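Local structure of putative nisin-resistance protein (Streptococcus agalactiae 515, 4Y68) at residues S229-F234 and T286-D291; R107-R112 and G139-I144; Y49-Q54 and T185-N190. The protein probably acts as an S41-family peptidase that recognises and cleaves the lantibiotic nisin, giving its host resistance to this antibiotic peptide. All blocks are in the same frame, centred on the assembly; numbering follows the deposited sequence.

Contact 1: residues S229-F234 and T286-D291; sequences SAEMTF and TPILPD
Glu-231, on the short helix 229-235, and Ile-288, in the extended loop 286-291, mark the closest backbone approach, their CA atoms 7.6 Å apart, so side chains have to fill the gap. Ile-288 does most of this with its two arms. Its CG2 branch, anti to the backbone N, lies 3.6 Å from CD2 of Phe-234; the 3.2 Å from CG2 to CE2 of that ring is unusually short for two carbons, so its exact closeness is doubtful. Its other arm ends in CD1, 3.7 Å from the carbonyl O of Glu-231 and 3.9 Å from CB of that residue. Phe-234 is swung out to the loop by a first torsion of -177°, which sets its CG anti to the backbone N; the ring and the isoleucine then slide past one another in opposite directions, and the methyl meets the ring obliquely.

Beyond this apolar patch the Glu-231 chain leaves the helix extended, and its carboxylate serves other parts of the fold. OE1 accepts from the backbone N of Ser-228 and of Tyr-253, while OE2 bonds to the hydroxyl of Thr-250 and to Gly-252 N. Thr-250 OG1 also bonds to the backbone N of Ile-288, so one hydroxyl ties the loop to the carboxylate. The contact joins the helix to the loop leading into strand 292-293, within the S41 peptidase region. The chemistry is thus divided: the side chains meet through carbon atoms, with no polar bond directly between the two segments, whereas polar coupling passes through a third element, with four bonds holding the buried carboxylate.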
# COMPACT_ATOMS: atom_id res chain seq x y z
N SER A 229 -1.24 -0.85 -0.97
CA SER A 229 -1.63 0.11 0.07
C SER A 229 -3.15 0.22 0.17
O SER A 229 -3.71 0.39 1.26
CB SER A 229 -1.04 1.49 -0.23
OG SER A 229 0.32 1.60 0.15
N ALA A 230 -3.80 0.16 -0.99
CA ALA A 230 -5.24 0.24 -1.07
C ALA A 230 -5.86 -0.99 -0.43
O ALA A 230 -6.88 -0.89 0.24
CB ALA A 230 -5.68 0.36 -2.54
N GLU A 231 -5.24 -2.15 -0.63
CA GLU A 231 -5.73 -3.36 0.01
C GLU A 231 -5.54 -3.28 1.54
O GLU A 231 -6.43 -3.64 2.29
CB GLU A 231 -5.05 -4.59 -0.56
CG GLU A 231 -5.54 -4.96 -1.93
CD GLU A 231 -4.78 -6.11 -2.49
OE1 GLU A 231 -3.56 -5.93 -2.78
OE2 GLU A 231 -5.38 -7.19 -2.60
N MET A 232 -4.39 -2.78 1.99
CA MET A 232 -4.14 -2.64 3.43
C MET A 232 -5.00 -1.54 4.05
O MET A 232 -5.31 -1.60 5.24
CB MET A 232 -2.66 -2.38 3.72
CG MET A 232 -1.95 -3.64 4.26
SD MET A 232 -1.96 -4.95 3.02
CE MET A 232 -0.75 -4.18 1.92
N THR A 233 -5.35 -0.53 3.26
CA THR A 233 -6.35 0.43 3.67
C THR A 233 -7.71 -0.25 3.80
O THR A 233 -8.42 -0.02 4.78
CB THR A 233 -6.47 1.61 2.69
OG1 THR A 233 -5.25 2.34 2.72
CG2 THR A 233 -7.61 2.55 3.11
N PHE A 234 -8.06 -1.08 2.82
CA PHE A 234 -9.27 -1.88 2.91
C PHE A 234 -9.25 -2.74 4.17
O PHE A 234 -10.24 -2.80 4.87
CB PHE A 234 -9.43 -2.78 1.67
CG PHE A 234 -10.70 -3.59 1.64
CD1 PHE A 234 -11.81 -3.21 2.38
CD2 PHE A 234 -10.79 -4.74 0.88
CE1 PHE A 234 -12.98 -3.95 2.35
CE2 PHE A 234 -11.96 -5.49 0.85
CZ PHE A 234 -13.05 -5.10 1.58
N THR A 286 -2.82 -12.53 -1.33
CA THR A 286 -4.08 -13.17 -1.61
C THR A 286 -5.21 -12.14 -1.68
O THR A 286 -5.27 -11.21 -0.86
CB THR A 286 -4.43 -14.22 -0.55
OG1 THR A 286 -4.66 -13.56 0.68
CG2 THR A 286 -3.27 -15.18 -0.35
N PRO A 287 -6.11 -12.30 -2.65
CA PRO A 287 -7.18 -11.33 -2.86
C PRO A 287 -8.11 -11.21 -1.65
O PRO A 287 -8.32 -12.16 -0.90
CB PRO A 287 -7.92 -11.89 -4.08
CG PRO A 287 -6.85 -12.64 -4.85
CD PRO A 287 -6.03 -13.28 -3.75
N ILE A 288 -8.66 -10.02 -1.46
CA ILE A 288 -9.65 -9.81 -0.42
C ILE A 288 -11.05 -9.91 -1.02
O ILE A 288 -11.38 -9.22 -1.99
CB ILE A 288 -9.43 -8.46 0.27
CG1 ILE A 288 -7.99 -8.36 0.78
CG2 ILE A 288 -10.42 -8.29 1.43
CD1 ILE A 288 -7.59 -6.94 1.19
N LEU A 289 -11.88 -10.78 -0.46
CA LEU A 289 -13.28 -10.89 -0.86
C LEU A 289 -14.13 -9.80 -0.22
O LEU A 289 -14.12 -9.66 0.99
CB LEU A 289 -13.86 -12.25 -0.46
CG LEU A 289 -13.61 -13.47 -1.34
CD1 LEU A 289 -14.75 -13.65 -2.33
CD2 LEU A 289 -12.29 -13.31 -2.06
N PRO A 290 -14.85 -9.02 -1.02
CA PRO A 290 -15.80 -8.10 -0.40
C PRO A 290 -16.94 -8.89 0.22
O PRO A 290 -17.09 -10.05 -0.14
CB PRO A 290 -16.30 -7.24 -1.58
CG PRO A 290 -16.05 -8.07 -2.78
CD PRO A 290 -14.80 -8.86 -2.49
N ASP A 291 -17.70 -8.29 1.14
CA ASP A 291 -18.81 -9.00 1.78
C ASP A 291 -19.85 -9.47 0.76
O ASP A 291 -20.46 -10.53 0.91
CB ASP A 291 -19.49 -8.09 2.82
CG ASP A 291 -18.55 -7.63 3.90
OD1 ASP A 291 -17.61 -8.39 4.23
OD2 ASP A 291 -18.74 -6.51 4.41

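Contact 2: residues R107-R112 and G139-I144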
# COMPACT_ATOMS: atom_id res chain seq x y z
N ARG A 107 -3.07 10.99 -7.95
CA ARG A 107 -4.31 11.76 -8.09
C ARG A 107 -4.84 12.16 -6.73
O ARG A 107 -4.44 11.59 -5.72
CB ARG A 107 -5.35 10.95 -8.86
CG ARG A 107 -4.91 9.53 -9.16
CD ARG A 107 -4.71 9.33 -10.64
NE ARG A 107 -4.07 8.05 -10.94
CZ ARG A 107 -4.72 6.98 -11.39
NH1 ARG A 107 -6.04 7.03 -11.58
NH2 ARG A 107 -4.06 5.85 -11.66
N TYR A 108 -5.73 13.15 -6.69
CA TYR A 108 -6.37 13.51 -5.43
C TYR A 108 -7.81 12.98 -5.32
O TYR A 108 -8.49 12.75 -6.32
CB TYR A 108 -6.32 15.03 -5.25
CG TYR A 108 -4.90 15.52 -5.10
CD1 TYR A 108 -4.10 15.09 -4.04
CD2 TYR A 108 -4.34 16.37 -6.04
CE1 TYR A 108 -2.77 15.52 -3.92
CE2 TYR A 108 -3.03 16.81 -5.93
CZ TYR A 108 -2.25 16.39 -4.87
OH TYR A 108 -0.94 16.83 -4.79
N PRO A 109 -8.27 12.76 -4.08
CA PRO A 109 -9.63 12.28 -3.81
C PRO A 109 -10.65 13.25 -4.36
O PRO A 109 -10.36 14.43 -4.48
CB PRO A 109 -9.70 12.22 -2.27
CG PRO A 109 -8.32 12.26 -1.81
CD PRO A 109 -7.56 13.08 -2.83
N GLU A 110 -11.83 12.72 -4.67
CA GLU A 110 -12.96 13.48 -5.21
C GLU A 110 -14.19 12.97 -4.52
O GLU A 110 -14.20 11.82 -4.09
CB GLU A 110 -13.10 13.26 -6.72
CG GLU A 110 -12.62 14.38 -7.60
CD GLU A 110 -12.95 14.11 -9.05
OE1 GLU A 110 -12.76 12.94 -9.48
OE2 GLU A 110 -13.42 15.05 -9.75
N TYR A 111 -15.23 13.79 -4.40
CA TYR A 111 -16.54 13.29 -3.99
C TYR A 111 -17.66 13.86 -4.85
O TYR A 111 -17.51 14.91 -5.46
CB TYR A 111 -16.83 13.61 -2.52
CG TYR A 111 -17.44 14.99 -2.34
CD1 TYR A 111 -16.65 16.13 -2.40
CD2 TYR A 111 -18.80 15.14 -2.13
CE1 TYR A 111 -17.20 17.38 -2.26
CE2 TYR A 111 -19.36 16.39 -1.97
CZ TYR A 111 -18.55 17.51 -2.03
OH TYR A 111 -19.09 18.76 -1.87
N ARG A 112 -18.76 13.13 -4.92
CA ARG A 112 -20.02 13.63 -5.47
C ARG A 112 -21.15 13.32 -4.50
O ARG A 112 -21.25 12.21 -4.00
CB ARG A 112 -20.33 13.01 -6.82
CG ARG A 112 -19.29 13.23 -7.89
CD ARG A 112 -19.23 14.67 -8.35
NE ARG A 112 -18.38 14.77 -9.54
CZ ARG A 112 -17.08 15.02 -9.51
NH1 ARG A 112 -16.46 15.22 -8.36
NH2 ARG A 112 -16.39 15.09 -10.64
N GLY A 139 -5.87 16.19 3.38
CA GLY A 139 -6.67 17.35 3.75
C GLY A 139 -8.01 17.39 3.03
O GLY A 139 -9.06 17.65 3.62
N LYS A 140 -7.96 17.09 1.74
CA LYS A 140 -9.17 16.98 0.93
C LYS A 140 -10.14 15.95 1.53
O LYS A 140 -11.35 16.17 1.57
CB LYS A 140 -8.78 16.61 -0.51
CG LYS A 140 -9.37 17.48 -1.60
CD LYS A 140 -10.59 16.80 -2.23
CE LYS A 140 -11.06 17.53 -3.49
NZ LYS A 140 -10.14 17.40 -4.68
N LEU A 141 -9.61 14.82 2.00
CA LEU A 141 -10.45 13.79 2.57
C LEU A 141 -11.02 14.25 3.91
O LEU A 141 -12.22 14.17 4.15
CB LEU A 141 -9.67 12.48 2.75
CG LEU A 141 -9.65 11.60 1.51
CD1 LEU A 141 -8.62 10.50 1.63
CD2 LEU A 141 -11.03 11.00 1.28
N GLN A 142 -10.12 14.71 4.77
CA GLN A 142 -10.49 15.26 6.06
C GLN A 142 -11.64 16.28 5.91
O GLN A 142 -12.66 16.18 6.58
CB GLN A 142 -9.27 15.89 6.71
CG GLN A 142 -9.51 16.59 8.03
CD GLN A 142 -9.40 15.67 9.21
OE1 GLN A 142 -9.99 14.58 9.24
NE2 GLN A 142 -8.64 16.10 10.20
N ASN A 143 -11.49 17.24 4.99
CA ASN A 143 -12.54 18.25 4.83
C ASN A 143 -13.87 17.64 4.49
O ASN A 143 -14.89 18.01 5.06
CB ASN A 143 -12.18 19.27 3.77
CG ASN A 143 -13.35 20.22 3.49
OD1 ASN A 143 -14.25 19.91 2.70
ND2 ASN A 143 -13.35 21.37 4.17
N ILE A 144 -13.86 16.69 3.55
CA ILE A 144 -15.10 16.04 3.14
C ILE A 144 -15.77 15.36 4.30
O ILE A 144 -16.97 15.52 4.49
CB ILE A 144 -14.86 15.01 2.03
CG1 ILE A 144 -14.47 15.72 0.73
CG2 ILE A 144 -16.12 14.13 1.87
CD1 ILE A 144 -14.06 14.77 -0.39
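A first torsion of 86° sets CG of Tyr-111 between its backbone N and carbonyl carbon, which carries the ring toward the helix, and there it meets Ile-144, whose CG1 is anti to the carbonyl carbon and whose chain runs on extended to CD1. That methyl reaches CD1 of the tyrosine at 3.5 Å and its CB at 3.7 Å, with the two side chains crossing obliquely. One helical turn earlier, Leu-141 brings its branch point to the proline: its CG lies 3.6 Å from CG of Pro-109, the two side chains at about a right angle, with the leucine methyls CD1 and CD2 near the proline CG and CB.

Strand 110-113 is an outermost strand of the mixed sheet and pairs antiparallel with 118-122. Helix 131-147 is the connection of a beta-alpha-beta crossover from strand 118-122 to the parallel strand 152-156, and it packs over the sheet so that Leu-141 and Ile-144 also touch Ile-121. Pro-109 and Tyr-111 therefore extend an apolar layer that continues onto the neighbouring strand.

The polar element of the contact is Lys-140, whose chain bends at its second and fourth torsions to bring NZ to the carbonyl O of Pro-109 at 3.0 Å. The C=O...N angle of 170° puts the ammonium nearly in line with the carbonyl bond, and CD and CE of the lysine each lie 3.3 Å from the same oxygen. Glu-110, directed away from the helix, instead pairs with Arg-112: NH2 of Arg-112 lies 3.1 Å from OE2 of Glu-110, which sits at the guanidinium edge, while NH1 donates to the Tyr-111 carbonyl O at 3.1 Å.

Contact 3: residues Y49-Q54 and T185-N190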
# COMPACT_ATOMS: atom_id res chain seq x y z
N TYR A 49 11.02 -15.17 1.17
CA TYR A 49 11.25 -16.45 0.52
C TYR A 49 12.73 -16.71 0.20
O TYR A 49 13.06 -17.70 -0.45
CB TYR A 49 10.44 -16.53 -0.78
CG TYR A 49 9.01 -16.14 -0.55
CD1 TYR A 49 8.49 -14.98 -1.09
CD2 TYR A 49 8.18 -16.94 0.24
CE1 TYR A 49 7.16 -14.62 -0.87
CE2 TYR A 49 6.86 -16.60 0.47
CZ TYR A 49 6.35 -15.44 -0.09
OH TYR A 49 5.06 -15.10 0.15
N SER A 50 13.60 -15.83 0.67
CA SER A 50 14.98 -15.84 0.22
C SER A 50 15.86 -16.71 1.11
O SER A 50 16.80 -16.23 1.74
CB SER A 50 15.50 -14.41 0.17
OG SER A 50 15.30 -13.78 1.43
N GLN A 51 15.51 -17.99 1.20
CA GLN A 51 16.34 -18.97 1.92
C GLN A 51 16.15 -20.34 1.29
O GLN A 51 15.13 -20.58 0.66
CB GLN A 51 15.99 -19.02 3.42
CG GLN A 51 14.52 -19.29 3.75
CD GLN A 51 13.68 -18.02 3.70
OE1 GLN A 51 14.17 -16.93 3.96
NE2 GLN A 51 12.40 -18.17 3.35
N GLY A 52 17.12 -21.22 1.45
CA GLY A 52 16.94 -22.60 1.05
C GLY A 52 17.58 -22.94 -0.28
O GLY A 52 18.14 -22.08 -0.96
N ARG A 53 17.45 -24.21 -0.67
CA ARG A 53 18.16 -24.73 -1.84
C ARG A 53 17.82 -24.01 -3.13
O ARG A 53 18.72 -23.69 -3.90
CB ARG A 53 17.87 -26.23 -2.01
CG ARG A 53 18.78 -26.92 -3.02
CD ARG A 53 20.16 -27.29 -2.40
NE ARG A 53 20.75 -28.41 -3.14
CZ ARG A 53 21.67 -28.28 -4.09
NH1 ARG A 53 22.15 -27.08 -4.42
NH2 ARG A 53 22.12 -29.36 -4.71
N GLN A 54 16.55 -23.76 -3.42
CA GLN A 54 16.27 -23.04 -4.66
C GLN A 54 16.79 -21.60 -4.61
O GLN A 54 17.23 -21.06 -5.63
CB GLN A 54 14.77 -23.04 -4.98
CG GLN A 54 14.16 -24.43 -5.00
CD GLN A 54 14.90 -25.34 -5.97
OE1 GLN A 54 15.27 -24.93 -7.07
NE2 GLN A 54 15.13 -26.59 -5.54
N THR A 185 3.88 -10.01 9.99
CA THR A 185 4.95 -10.83 10.56
C THR A 185 6.09 -11.03 9.56
O THR A 185 5.82 -11.34 8.41
CB THR A 185 4.40 -12.22 10.97
OG1 THR A 185 3.30 -12.03 11.86
CG2 THR A 185 5.49 -13.10 11.63
N ASP A 186 7.34 -10.88 9.99
CA ASP A 186 8.46 -11.03 9.05
C ASP A 186 8.99 -12.47 8.96
O ASP A 186 8.47 -13.36 9.61
CB ASP A 186 9.61 -10.06 9.40
CG ASP A 186 10.33 -10.39 10.70
OD1 ASP A 186 10.21 -11.50 11.28
OD2 ASP A 186 11.08 -9.49 11.16
N LYS A 187 10.03 -12.68 8.16
CA LYS A 187 10.57 -14.04 7.98
C LYS A 187 11.16 -14.61 9.27
O LYS A 187 11.28 -15.82 9.40
CB LYS A 187 11.63 -14.05 6.86
CG LYS A 187 12.88 -13.28 7.23
CD LYS A 187 13.83 -13.08 6.03
CE LYS A 187 14.33 -14.39 5.46
NZ LYS A 187 15.13 -14.16 4.19
N TYR A 188 11.52 -13.74 10.22
CA TYR A 188 12.09 -14.22 11.48
C TYR A 188 11.00 -14.47 12.54
O TYR A 188 11.29 -14.79 13.69
CB TYR A 188 13.15 -13.23 11.98
CG TYR A 188 14.22 -13.03 10.93
CD1 TYR A 188 15.22 -13.99 10.72
CD2 TYR A 188 14.21 -11.92 10.10
CE1 TYR A 188 16.20 -13.82 9.73
CE2 TYR A 188 15.16 -11.75 9.10
CZ TYR A 188 16.16 -12.70 8.92
OH TYR A 188 17.11 -12.54 7.91
N GLY A 189 9.74 -14.36 12.13
CA GLY A 189 8.65 -14.61 13.05
C GLY A 189 8.33 -13.45 13.98
O GLY A 189 7.57 -13.62 14.91
N ASN A 190 8.92 -12.28 13.73
CA ASN A 190 8.58 -11.05 14.47
C ASN A 190 7.21 -10.51 14.04
O ASN A 190 7.03 -10.08 12.90
CB ASN A 190 9.64 -9.97 14.23
CG ASN A 190 11.03 -10.41 14.65
OD1 ASN A 190 11.22 -10.89 15.77
ND2 ASN A 190 12.02 -10.25 13.76
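The ammonium NZ of Lys-187 is gripped from several directions where the end of helix 32-46 runs into the loop 49-54. It donates to the backbone carbonyls of Glu-44 and Gly-47, and more weakly to OE1 of Gln-51 at 2.9 Å; OG of Ser-50 lies 2.8 Å from the same NZ. The serine hydroxyl, with a single proton, lies within bonding reach of the carbonyl oxygens of Val-43, its strongest partner, and Gly-47, so lysine and serine both reach Gly-47 O, just beyond the helix. Gln-51 runs past the lysine in the opposite direction, its OE1 3.0 Å from Lys-187 CE, while its NE2 bonds to Leu-48 O. Beyond CG the lysine is extended but for a bend at chi3 (-62°) on the way to these carbonyls.

Lys-187 belongs to a type I turn, Asp-186 to Gly-189, that closes the beta hairpin of strands 180-185 and 191-195. The Asp-186 carboxylate holds the turn from within: OD1 accepts Asn-190 N at 2.9 Å from above the carboxylate plane and also Tyr-188 N, resembling an Asx turn, though this bond is weak. Its OD2 uses its syn lone pair for Asn-190 ND2, also at 2.9 Å, and forms a salt bridge with Arg-46. The ring of Tyr-188 offers one face to CG of Lys-187, 3.3 Å above its plane toward the rim, and its OH bonds to Gln-45 O.

The hairpin turn is thus docked on the end of a helix by charge and hydrogen bonds rather than by apolar burial. A positive group at the carbonyl end of a helix would probably be favoured by the helix dipole, and the oxygens around NZ should help to offset its partial loss of water.

The three contacts show how chemistry changes with position. Contacts 1 and 2 are buried and largely apolar, each setting a helix against a neighbouring part of the chain. They share the mixed sheet: the loop of contact 1 leads into strand 292-293 and contact 2 lies on strand 110-113, its two outermost strands. Contact 3, partly buried and farther out, links the helical N-terminal part to a hairpin of the antiparallel sheet, and works through polar groups. Contact 2 lies within the loop of chain closed by contact 3, yet their centres are about 39 Å apart. Contact 1 lies nearest the chain's centre, and touches neither of the others.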